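Peptidyl-tRNA hydrolase (Thermoplasma acidophilum, PDB 1RLK) probably hydrolyses the ester bond of peptidyl-tRNAs that drop off the ribosome during protein synthesis, releasing the N-acyl amino acid and the tRNA. Local coordinates at residues V56-N59 with E63-E66; M65-M70 with T95-G100; D72-V77 with D108-K113. One frame throughout, in Å; residues are numbered along the deposited sequence. Where two conformers were deposited one is given.

How the contacts relate
All three contacts use helix 61-74, at successive points. Contact 2, its centre about 6 Å from the centre of the chain, is buried and sets the middle of the helix on strand 94-103. Contact 3, about 11 Å out, is buried too and joins the C-terminal end to helix 104-111. Contact 1, at about 10 Å, is partly exposed and ties the start to edge strand 53-58. Apolar carbons meet in each, without a hydrogen bond across. In contact 1 a glutamate packs by its methylenes while its carboxylate bonds elsewhere; in contact 2 a lysine does the same with its CB. Contacts 2 and 3 touch through Met70 CB and Ile110 CG1, 3.8 Å apart.

Contact 1 (V56-N59 with E63-E66); sequences VKVN and EIME
The first torsions of Val58 and Glu63 place the groups that meet here: in Val58, chi1 -58°, measured to CG1, sets CG1 anti to the carbonyl carbon and CG2 between N and the carbonyl carbon, facing Ile64 CD1, while in Glu63 (chi1 -55°) CG lies anti to the carbonyl carbon and comes beside the backbone N of Asn59. The site is the first turn of a beta-alpha-beta crossover, in which edge strand 53-58 gives way to helix 61-74 after a very short connection. Consistent with such a tight reversal, the CA atoms of Val58 and Glu63 lie only 6.1 Å apart. This backbone path also points both CB atoms at the opposite segment and brings them within 3.6 Å, the closest approach of the pair.

Glu63 acts here through its methylenes. Its CB also stands 4.0 Å from CG2 of Val58, and its CG passes the backbone N of Asn59 at 4.0 Å, so the aliphatic stem lies over the exit of the strand. The chain bends before its carboxylate, and OE1 is hydrogen-bonded to the hydroxyl of Tyr114, which also touches the side chain of Val58. Asn59 likewise finds its polar partner outside the turn, its OD1 being bonded to Lys11 NZ.

Deeper in, Ile64 joins from the next position of the helix. Its CB does not aim at the strand, but CG1 and CD1 run toward it and meet Val58 with the two side chains at roughly a right angle. Ala8 of the neighbouring strand 3-10 also touches Val58, while Ile64 extends onto Ile94 and Ile97 of strand 94-103. Within the turn, Val58 CG2 rests 3.6 Å from Ile64 CD1 and 3.9 Å from Ile64 CG1.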
ATOM      1  N   VAL A  56      -5.629   3.006  -5.270  1.00 20.45           N
ATOM      2  CA  VAL A  56      -6.500   2.207  -6.111  1.00 20.85           C
ATOM      3  C   VAL A  56      -7.365   1.318  -5.243  1.00 21.49           C
ATOM      4  O   VAL A  56      -7.090   1.108  -4.049  1.00 20.66           O
ATOM      5  CB  VAL A  56      -5.691   1.361  -7.118  1.00 21.05           C
ATOM      6  CG1 VAL A  56      -4.936   2.260  -8.079  1.00 21.29           C
ATOM      7  CG2 VAL A  56      -4.706   0.368  -6.408  1.00 21.79           C
ATOM      8  N   LYS A  57      -8.422   0.794  -5.843  1.00 22.13           N
ATOM      9  CA  LYS A  57      -9.281  -0.152  -5.178  1.00 23.10           C
ATOM     10  C   LYS A  57      -9.202  -1.509  -5.879  1.00 23.44           C
ATOM     11  O   LYS A  57      -8.971  -1.578  -7.085  1.00 23.14           O
ATOM     12  CB  LYS A  57     -10.705   0.374  -5.061  1.00 23.43           C
ATOM     13  CG  LYS A  57     -11.463   0.588  -6.359  1.00 26.55           C
ATOM     14  CD  LYS A  57     -12.827   1.225  -6.085  1.00 28.51           C
ATOM     15  CE  LYS A  57     -13.404   1.911  -7.328  1.00 30.41           C
ATOM     16  NZ  LYS A  57     -14.886   1.839  -7.361  1.00 31.18           N
ATOM     17  N   VAL A  58      -9.325  -2.577  -5.092  1.00 23.65           N
ATOM     18  CA  VAL A  58      -9.268  -3.944  -5.595  1.00 23.81           C
ATOM     19  C   VAL A  58     -10.498  -4.692  -5.089  1.00 24.14           C
ATOM     20  O   VAL A  58     -11.124  -4.302  -4.104  1.00 23.17           O
ATOM     21  CB  VAL A  58      -7.921  -4.658  -5.242  1.00 23.76           C
ATOM     22  CG1 VAL A  58      -6.776  -3.879  -5.795  1.00 23.73           C
ATOM     23  CG2 VAL A  58      -7.746  -4.881  -3.741  1.00 23.12           C
ATOM     24  N   ASN A  59     -10.869  -5.750  -5.788  1.00 25.14           N
ATOM     25  CA  ASN A  59     -12.147  -6.408  -5.532  1.00 25.77           C
ATOM     26  C   ASN A  59     -12.156  -7.263  -4.277  1.00 25.72           C
ATOM     27  O   ASN A  59     -13.179  -7.386  -3.609  1.00 25.29           O
ATOM     28  CB  ASN A  59     -12.524  -7.290  -6.724  1.00 26.68           C
ATOM     29  CG  ASN A  59     -12.961  -6.481  -7.910  1.00 28.77           C
ATOM     30  OD1 ASN A  59     -13.588  -5.427  -7.753  1.00 31.56           O
ATOM     31  ND2 ASN A  59     -12.641  -6.966  -9.111  1.00 32.13           N
ATOM     32  N   GLU A  63      -6.821 -10.266  -4.867  1.00 24.06           N
ATOM     33  CA  GLU A  63      -6.096  -9.205  -5.579  1.00 23.74           C
ATOM     34  C   GLU A  63      -4.995  -8.626  -4.709  1.00 22.18           C
ATOM     35  O   GLU A  63      -3.891  -8.419  -5.177  1.00 21.89           O
ATOM     36  CB  GLU A  63      -7.032  -8.076  -6.034  1.00 24.32           C
ATOM     37  CG  GLU A  63      -8.221  -8.502  -6.887  1.00 27.11           C
ATOM     38  CD  GLU A  63      -7.825  -9.175  -8.183  1.00 31.40           C
ATOM     39  OE1 GLU A  63      -6.711  -8.919  -8.690  1.00 31.76           O
ATOM     40  OE2 GLU A  63      -8.650  -9.974  -8.695  1.00 37.01           O
ATOM     41  N   ILE A  64      -5.298  -8.363  -3.439  1.00 21.50           N
ATOM     42  CA  ILE A  64      -4.257  -7.967  -2.470  1.00 21.02           C
ATOM     43  C   ILE A  64      -3.058  -8.923  -2.507  1.00 20.94           C
ATOM     44  O   ILE A  64      -1.910  -8.494  -2.560  1.00 20.45           O
ATOM     45  CB  ILE A  64      -4.838  -7.924  -1.029  1.00 20.72           C
ATOM     46  CG1 ILE A  64      -5.937  -6.872  -0.906  1.00 20.12           C
ATOM     47  CG2 ILE A  64      -3.743  -7.649   0.001  1.00 20.92           C
ATOM     48  CD1 ILE A  64      -5.436  -5.435  -1.001  1.00 19.34           C
ATOM     49  N   MET A  65      -3.327 -10.224  -2.493  1.00 21.83           N
ATOM     50  CA  MET A  65      -2.254 -11.220  -2.415  1.00 22.10           C
ATOM     51  C   MET A  65      -1.479 -11.347  -3.739  1.00 21.96           C
ATOM     52  O   MET A  65      -0.276 -11.653  -3.760  1.00 21.40           O
ATOM     53  CB  MET A  65      -2.840 -12.570  -1.975  1.00 22.66           C
ATOM     54  CG  MET A  65      -3.500 -12.535  -0.586  1.00 23.79           C
ATOM     55  SD  MET A  65      -2.458 -11.743   0.670  1.00 25.49           S
ATOM     56  CE  MET A  65      -1.065 -12.720   0.622  1.00 23.43           C
ATOM     57  N   GLU A  66      -2.148 -11.050  -4.846  1.00 22.14           N
ATOM     58  CA  GLU A  66      -1.497 -11.027  -6.151  1.00 22.09           C
ATOM     59  C   GLU A  66      -0.510  -9.872  -6.240  1.00 20.95           C
ATOM     60  O   GLU A  66       0.581 -10.023  -6.747  1.00 20.55           O
ATOM     61  CB  GLU A  66      -2.560 -10.886  -7.248  1.00 23.30           C
ATOM     62  CG  GLU A  66      -2.008 -10.939  -8.655  1.00 26.97           C
ATOM     63  CD  GLU A  66      -1.448 -12.304  -9.000  1.00 32.92           C
ATOM     64  OE1 GLU A  66      -1.859 -13.311  -8.371  1.00 35.15           O
ATOM     65  OE2 GLU A  66      -0.595 -12.364  -9.911  1.00 36.68           O
TER

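Contact 2 (M65-M70 with T95-G100); sequences MEIKRM and TCIGLG
Ile67 and Ile97 pass one another in opposite directions, whereas Ile67 and Leu99 meet at about a right angle, and a single methyl serves both encounters. That methyl is CG2 of Ile67, which stands anti to the backbone N (chi1 of the residue, measured to CG1, is -73°), which directs it at the strand. It lies 3.8 Å from CG2 of Ile97. Toward Leu99 it faces the forked end, with CD2 at 3.6 Å and CD1 at 3.9 Å, so both branches of the leucine border it.

Ile97 uses its two branches differently. While CG2 goes to Ile67, the longer branch is extended, with CG1 anti to the backbone N (chi1 -178°), and carries CD1 to the helix backbone, 3.8 Å from Lys68 CA and 3.9 Å from Lys68 CB.

These residues join the middle of the crossover helix 61-74 to strand 94-103, one of the two inner strands of the mixed four-stranded sheet of this PTH2-family protein. The short axes of the two segments run nearly the same way, 21° apart, and approach to 9.2 Å. Ile97 and Leu99, two positions apart on the strand, both point at the helix, as expected for one face of a beta strand. Ala8 of strand 3-10 touches both isoleucines, and helix 104-111 presents Leu107 and Thr111 to Leu99.

Lys68 contributes only the base of its side chain. The rest leads away, and NZ forms a salt bridge with Asp72 and a hydrogen bond with Asn78. Elsewhere on the helix, clear of the strand, Arg69 NH2 bridges to Glu66 OE2 at 2.6 Å, meeting the syn side of the carboxylate from well out of its plane, with the oxygen near the guanidinium plane.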
ATOM      1  N   MET A  65      -3.327 -10.224  -2.493  1.00 21.83           N
ATOM      2  CA  MET A  65      -2.254 -11.220  -2.415  1.00 22.10           C
ATOM      3  C   MET A  65      -1.479 -11.347  -3.739  1.00 21.96           C
ATOM      4  O   MET A  65      -0.276 -11.653  -3.760  1.00 21.40           O
ATOM      5  CB  MET A  65      -2.840 -12.570  -1.975  1.00 22.66           C
ATOM      6  CG  MET A  65      -3.500 -12.535  -0.586  1.00 23.79           C
ATOM      7  SD  MET A  65      -2.458 -11.743   0.670  1.00 25.49           S
ATOM      8  CE  MET A  65      -1.065 -12.720   0.622  1.00 23.43           C
ATOM      9  N   GLU A  66      -2.148 -11.050  -4.846  1.00 22.14           N
ATOM     10  CA  GLU A  66      -1.497 -11.027  -6.151  1.00 22.09           C
ATOM     11  C   GLU A  66      -0.510  -9.872  -6.240  1.00 20.95           C
ATOM     12  O   GLU A  66       0.581 -10.023  -6.747  1.00 20.55           O
ATOM     13  CB  GLU A  66      -2.560 -10.886  -7.248  1.00 23.30           C
ATOM     14  CG  GLU A  66      -2.008 -10.939  -8.655  1.00 26.97           C
ATOM     15  CD  GLU A  66      -1.448 -12.304  -9.000  1.00 32.92           C
ATOM     16  OE1 GLU A  66      -1.859 -13.311  -8.371  1.00 35.15           O
ATOM     17  OE2 GLU A  66      -0.595 -12.364  -9.911  1.00 36.68           O
ATOM     18  N   ILE A  67      -0.911  -8.710  -5.737  1.00 20.95           N
ATOM     19  CA  ILE A  67      -0.052  -7.533  -5.669  1.00 20.21           C
ATOM     20  C   ILE A  67       1.189  -7.843  -4.822  1.00 19.94           C
ATOM     21  O   ILE A  67       2.334  -7.575  -5.213  1.00 18.69           O
ATOM     22  CB  ILE A  67      -0.881  -6.344  -5.079  1.00 20.86           C
ATOM     23  CG1 ILE A  67      -1.882  -5.840  -6.119  1.00 21.13           C
ATOM     24  CG2 ILE A  67       0.009  -5.179  -4.655  1.00 21.35           C
ATOM     25  CD1 ILE A  67      -2.972  -4.958  -5.555  1.00 21.89           C
ATOM     26  N   LYS A  68       0.939  -8.426  -3.647  1.00 19.83           N
ATOM     27  CA  LYS A  68       1.994  -8.860  -2.750  1.00 19.45           C
ATOM     28  C   LYS A  68       2.978  -9.727  -3.522  1.00 19.40           C
ATOM     29  O   LYS A  68       4.167  -9.458  -3.541  1.00 18.60           O
ATOM     30  CB  LYS A  68       1.367  -9.641  -1.574  1.00 19.52           C
ATOM     31  CG  LYS A  68       2.380 -10.369  -0.646  1.00 20.79           C
ATOM     32  CD  LYS A  68       3.094  -9.390   0.207  1.00 20.62           C
ATOM     33  CE  LYS A  68       3.925 -10.026   1.322  1.00 20.20           C
ATOM     34  NZ  LYS A  68       5.316  -9.480   1.266  1.00 16.87           N
ATOM     35  N   ARG A  69       2.470 -10.767  -4.172  1.00 20.94           N
ATOM     36  CA  ARG A  69       3.322 -11.678  -4.953  1.00 22.39           C
ATOM     37  C   ARG A  69       4.221 -10.920  -5.925  1.00 22.33           C
ATOM     38  O   ARG A  69       5.433 -11.165  -5.990  1.00 22.17           O
ATOM     39  CB  ARG A  69       2.485 -12.709  -5.724  1.00 22.54           C
ATOM     40  CG  ARG A  69       3.341 -13.745  -6.475  1.00 25.39           C
ATOM     41  CD  ARG A  69       2.565 -14.663  -7.412  1.00 29.25           C
ATOM     42  NE  ARG A  69       1.931 -13.944  -8.521  1.00 32.86           N
ATOM     43  CZ  ARG A  69       2.577 -13.397  -9.555  1.00 36.13           C
ATOM     44  NH1 ARG A  69       3.901 -13.464  -9.668  1.00 37.75           N
ATOM     45  NH2 ARG A  69       1.890 -12.778 -10.506  1.00 38.37           N
ATOM     46  N   MET A  70       3.635  -9.995  -6.678  1.00 22.71           N
ATOM     47  CA  MET A  70       4.400  -9.251  -7.679  1.00 23.12           C
ATOM     48  C   MET A  70       5.404  -8.310  -7.054  1.00 21.94           C
ATOM     49  O   MET A  70       6.528  -8.216  -7.512  1.00 21.82           O
ATOM     50  CB  MET A  70       3.460  -8.465  -8.589  1.00 24.01           C
ATOM     51  CG  MET A  70       2.483  -9.331  -9.327  1.00 26.74           C
ATOM     52  SD  MET A  70       1.911  -8.507 -10.789  1.00 32.79           S
ATOM     53  CE  MET A  70       0.355  -9.017 -10.846  1.00 30.39           C
ATOM     54  N   THR A  95      -6.984  -5.181   5.055  1.00 20.66           N
ATOM     55  CA  THR A  95      -7.757  -4.079   4.465  1.00 19.81           C
ATOM     56  C   THR A  95      -7.133  -3.529   3.195  1.00 19.37           C
ATOM     57  O   THR A  95      -7.842  -3.099   2.297  1.00 20.31           O
ATOM     58  CB  THR A  95      -7.906  -2.906   5.476  1.00 19.84           C
ATOM     59  OG1 THR A  95      -6.622  -2.504   5.999  1.00 18.42           O
ATOM     60  CG2 THR A  95      -8.685  -3.341   6.680  1.00 19.34           C
ATOM     61  N   CYS A  96      -5.812  -3.492   3.139  1.00 18.79           N
ATOM     62  CA  CYS A  96      -5.106  -2.869   2.038  1.00 18.56           C
ATOM     63  C   CYS A  96      -3.649  -3.277   2.006  1.00 18.66           C
ATOM     64  O   CYS A  96      -3.174  -3.975   2.898  1.00 19.18           O
ATOM     65  CB  CYS A  96      -5.236  -1.344   2.140  1.00 18.68           C
ATOM     66  SG  CYS A  96      -4.430  -0.625   3.585  1.00 19.54           S
ATOM     67  N   ILE A  97      -2.938  -2.880   0.955  1.00 17.86           N
ATOM     68  CA  ILE A  97      -1.504  -3.114   0.864  1.00 17.64           C
ATOM     69  C   ILE A  97      -0.808  -1.877   0.313  1.00 17.42           C
ATOM     70  O   ILE A  97      -1.249  -1.303  -0.684  1.00 17.50           O
ATOM     71  CB  ILE A  97      -1.187  -4.370   0.016  1.00 17.20           C
ATOM     72  CG1 ILE A  97       0.311  -4.627  -0.031  1.00 17.16           C
ATOM     73  CG2 ILE A  97      -1.733  -4.254  -1.400  1.00 17.04           C
ATOM     74  CD1 ILE A  97       0.670  -5.967  -0.657  1.00 16.80           C
ATOM     75  N   GLY A  98       0.248  -1.444   0.984  1.00 16.82           N
ATOM     76  CA  GLY A  98       1.070  -0.343   0.508  1.00 17.41           C
ATOM     77  C   GLY A  98       2.270  -0.833  -0.281  1.00 17.89           C
ATOM     78  O   GLY A  98       2.830  -1.902   0.014  1.00 17.31           O
ATOM     79  N   LEU A  99       2.668  -0.055  -1.281  1.00 17.74           N
ATOM     80  CA  LEU A  99       3.842  -0.346  -2.103  1.00 18.56           C
ATOM     81  C   LEU A  99       4.697   0.895  -2.287  1.00 18.97           C
ATOM     82  O   LEU A  99       4.186   1.961  -2.649  1.00 19.16           O
ATOM     83  CB  LEU A  99       3.460  -0.837  -3.503  1.00 18.67           C
ATOM     84  CG  LEU A  99       2.297  -1.779  -3.713  1.00 20.66           C
ATOM     85  CD1 LEU A  99       2.014  -1.870  -5.196  1.00 22.16           C
ATOM     86  CD2 LEU A  99       2.627  -3.166  -3.156  1.00 22.78           C
ATOM     87  N   GLY A 100       6.001   0.749  -2.089  1.00 18.95           N
ATOM     88  CA  GLY A 100       6.945   1.809  -2.387  1.00 19.45           C
ATOM     89  C   GLY A 100       7.332   2.623  -1.167  1.00 20.03           C
ATOM     90  O   GLY A 100       7.167   2.145  -0.037  1.00 19.97           O
TER

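Contact 3 (D72-V77 with D108-K113); sequences DSMGIV and DKITGK
Two side chains, Met74 and Ile76, set one on each side of Gly75, the first residue to leave helical angles, converge on a single residue of the other segment, Ile110. Each reaches Ile110 tip to tip. The sulfur of Met74 stands 3.8 Å from Ile110 CD1 and 4.0 Å from Ile110 CG1. The terminal methyl CE is modelled closer still to CG1, too close for two carbons, so its exact position is doubtful. Ile76 makes the sounder methyl contact, CD1 to Ile110 CD1 at 3.6 Å.

The torsions agree with this approach. Met74 has CG anti to its carbonyl carbon and is then extended at chi2 (-173°), which sends SD outward to the isoleucine. Ile110 is extended likewise, its chi2 of 172° projecting CD1 as the tip that both partners meet.

Gly75 lies between the two residues and takes a positive phi of 72°, with two bonds back into the last turn: a Schellman motif. One of the backbone hydrogen bonds of the motif runs from Gly75 N to Asp72 O, at 3.0 Å. The reversal turns the chain after Met74 so that Ile76 points to the same neighbour, on the way into strand 78-82, where the beta-alpha-beta crossover finishes. Asn78, at the start of that strand, uses ND2 to bind both Asp72 OD1 and the carbonyl O of Ile76, tying the helix end to the loop.

Ile110 belongs to helix 104-111, which packs against helix 61-74. It is also touched by Ile67 and Met70 of helix 61-74, and Ile76 spreads onto Lys106 and Leu107 of helix 104-111. Just beyond Ile110, Gly112 N donates to Asp108 O at 3.0 Å.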
ATOM      1  N   ASP A  72       6.933  -8.537  -4.088  1.00 21.47           N
ATOM      2  CA  ASP A  72       8.069  -9.299  -3.557  1.00 21.99           C
ATOM      3  C   ASP A  72       8.987  -9.741  -4.696  1.00 22.90           C
ATOM      4  O   ASP A  72      10.195  -9.587  -4.610  1.00 23.30           O
ATOM      5  CB  ASP A  72       7.620 -10.533  -2.745  1.00 21.64           C
ATOM      6  CG  ASP A  72       7.007 -10.173  -1.397  1.00 21.41           C
ATOM      7  OD1 ASP A  72       7.446  -9.176  -0.798  1.00 21.33           O
ATOM      8  OD2 ASP A  72       6.078 -10.831  -0.868  1.00 21.46           O
ATOM      9  N   SER A  73       8.404 -10.242  -5.774  1.00 24.08           N
ATOM     10  CA  SER A  73       9.184 -10.709  -6.929  1.00 25.52           C
ATOM     11  C   SER A  73      10.088  -9.604  -7.494  1.00 25.17           C
ATOM     12  O   SER A  73      11.223  -9.862  -7.918  1.00 25.21           O
ATOM     13  CB  SER A  73       8.233 -11.217  -8.007  1.00 26.25           C
ATOM     14  OG  SER A  73       8.782 -12.310  -8.715  1.00 29.78           O
ATOM     15  N   MET A  74       9.588  -8.369  -7.454  1.00 24.93           N
ATOM     16  CA  MET A  74      10.283  -7.203  -7.989  1.00 24.74           C
ATOM     17  C   MET A  74      11.141  -6.486  -6.966  1.00 24.39           C
ATOM     18  O   MET A  74      11.815  -5.513  -7.300  1.00 24.45           O
ATOM     19  CB  MET A  74       9.261  -6.220  -8.555  1.00 25.17           C
ATOM     20  CG  MET A  74       8.564  -6.758  -9.769  1.00 27.00           C
ATOM     21  SD  MET A  74       7.521  -5.528 -10.520  1.00 30.48           S
ATOM     22  CE  MET A  74       6.161  -6.452 -10.677  1.00 30.85           C
ATOM     23  N   GLY A  75      11.114  -6.959  -5.723  1.00 23.73           N
ATOM     24  CA  GLY A  75      11.917  -6.391  -4.663  1.00 23.69           C
ATOM     25  C   GLY A  75      11.414  -5.033  -4.230  1.00 23.42           C
ATOM     26  O   GLY A  75      12.201  -4.161  -3.858  1.00 23.98           O
ATOM     27  N   ILE A  76      10.102  -4.851  -4.305  1.00 23.20           N
ATOM     28  CA  ILE A  76       9.478  -3.588  -3.941  1.00 23.11           C
ATOM     29  C   ILE A  76       8.974  -3.673  -2.504  1.00 22.45           C
ATOM     30  O   ILE A  76       8.283  -4.633  -2.117  1.00 21.63           O
ATOM     31  CB  ILE A  76       8.329  -3.248  -4.917  1.00 23.30           C
ATOM     32  CG1 ILE A  76       8.900  -2.969  -6.319  1.00 24.38           C
ATOM     33  CG2 ILE A  76       7.531  -2.037  -4.416  1.00 24.11           C
ATOM     34  CD1 ILE A  76       7.859  -2.939  -7.441  1.00 25.16           C
ATOM     35  N   VAL A  77       9.304  -2.648  -1.727  1.00 22.17           N
ATOM     36  CA  VAL A  77       8.782  -2.520  -0.362  1.00 21.68           C
ATOM     37  C   VAL A  77       7.271  -2.561  -0.379  1.00 21.15           C
ATOM     38  O   VAL A  77       6.621  -1.866  -1.170  1.00 20.28           O
ATOM     39  CB  VAL A  77       9.247  -1.200   0.305  1.00 21.84           C
ATOM     40  CG1 VAL A  77       8.502  -0.963   1.638  1.00 22.71           C
ATOM     41  CG2 VAL A  77      10.757  -1.210   0.504  1.00 22.56           C
ATOM     42  N   ASP A 108       3.393   0.688 -11.711  1.00 23.86           N
ATOM     43  CA  ASP A 108       2.256   0.525 -12.621  1.00 23.64           C
ATOM     44  C   ASP A 108       2.201  -0.884 -13.228  1.00 22.50           C
ATOM     45  O   ASP A 108       1.138  -1.370 -13.567  1.00 21.81           O
ATOM     46  CB  ASP A 108       2.303   1.573 -13.736  1.00 24.36           C
ATOM     47  CG  ASP A 108       1.984   2.987 -13.235  1.00 26.22           C
ATOM     48  OD1 ASP A 108       1.259   3.142 -12.229  1.00 28.26           O
ATOM     49  OD2 ASP A 108       2.436   4.002 -13.793  1.00 29.27           O
ATOM     50  N   LYS A 109       3.345  -1.532 -13.348  1.00 22.52           N
ATOM     51  CA  LYS A 109       3.385  -2.943 -13.778  1.00 23.02           C
ATOM     52  C   LYS A 109       2.583  -3.863 -12.864  1.00 22.39           C
ATOM     53  O   LYS A 109       2.161  -4.930 -13.288  1.00 22.68           O
ATOM     54  CB  LYS A 109       4.828  -3.457 -13.852  1.00 23.11           C
ATOM     55  CG  LYS A 109       5.693  -2.744 -14.842  1.00 24.94           C
ATOM     56  CD  LYS A 109       7.067  -3.368 -14.948  1.00 26.98           C
ATOM     57  CE  LYS A 109       7.887  -2.648 -16.001  1.00 29.16           C
ATOM     58  NZ  LYS A 109       9.352  -2.827 -15.837  1.00 31.64           N
ATOM     59  N   ILE A 110       2.389  -3.451 -11.611  1.00 21.91           N
ATOM     60  CA  ILE A 110       1.666  -4.249 -10.606  1.00 21.63           C
ATOM     61  C   ILE A 110       0.222  -3.793 -10.407  1.00 20.94           C
ATOM     62  O   ILE A 110      -0.689  -4.617 -10.387  1.00 21.35           O
ATOM     63  CB  ILE A 110       2.421  -4.169  -9.253  1.00 21.56           C
ATOM     64  CG1 ILE A 110       3.809  -4.767  -9.392  1.00 22.85           C
ATOM     65  CG2 ILE A 110       1.664  -4.908  -8.132  1.00 21.98           C
ATOM     66  CD1 ILE A 110       4.689  -4.564  -8.178  1.00 24.36           C
ATOM     67  N   THR A 111       0.028  -2.479 -10.233  1.00 20.80           N
ATOM     68  CA  THR A 111      -1.267  -1.902  -9.854  1.00 20.44           C
ATOM     69  C   THR A 111      -2.022  -1.096 -10.942  1.00 21.25           C
ATOM     70  O   THR A 111      -3.154  -0.697 -10.720  1.00 20.72           O
ATOM     71  CB  THR A 111      -1.113  -0.989  -8.611  1.00 19.88           C
ATOM     72  OG1 THR A 111       0.043  -0.149  -8.749  1.00 19.30           O
ATOM     73  CG2 THR A 111      -0.850  -1.847  -7.338  1.00 20.03           C
ATOM     74  N   GLY A 112      -1.403  -0.858 -12.088  1.00 22.65           N
ATOM     75  CA  GLY A 112      -1.996  -0.018 -13.126  1.00 23.69           C
ATOM     76  C   GLY A 112      -3.365  -0.443 -13.605  1.00 24.64           C
ATOM     77  O   GLY A 112      -4.160   0.379 -14.064  1.00 24.55           O
ATOM     78  N   LYS A 113      -3.655  -1.732 -13.450  1.00 25.44           N
ATOM     79  CA  LYS A 113      -4.879  -2.363 -13.951  1.00 25.86           C
ATOM     80  C   LYS A 113      -6.084  -2.030 -13.093  1.00 25.51           C
ATOM     81  O   LYS A 113      -7.244  -2.112 -13.548  1.00 25.88           O
ATOM     82  CB  LYS A 113      -4.687  -3.891 -14.035  0.52 26.26           C
ATOM     83  CG  LYS A 113      -3.732  -4.514 -12.959  0.52 26.88           C
ATOM     84  CD  LYS A 113      -2.199  -4.326 -13.179  0.52 27.24           C
ATOM     85  CE  LYS A 113      -1.770  -3.862 -14.585  0.52 28.62           C
ATOM     86  NZ  LYS A 113      -0.433  -3.219 -14.535  0.52 26.78           N
TER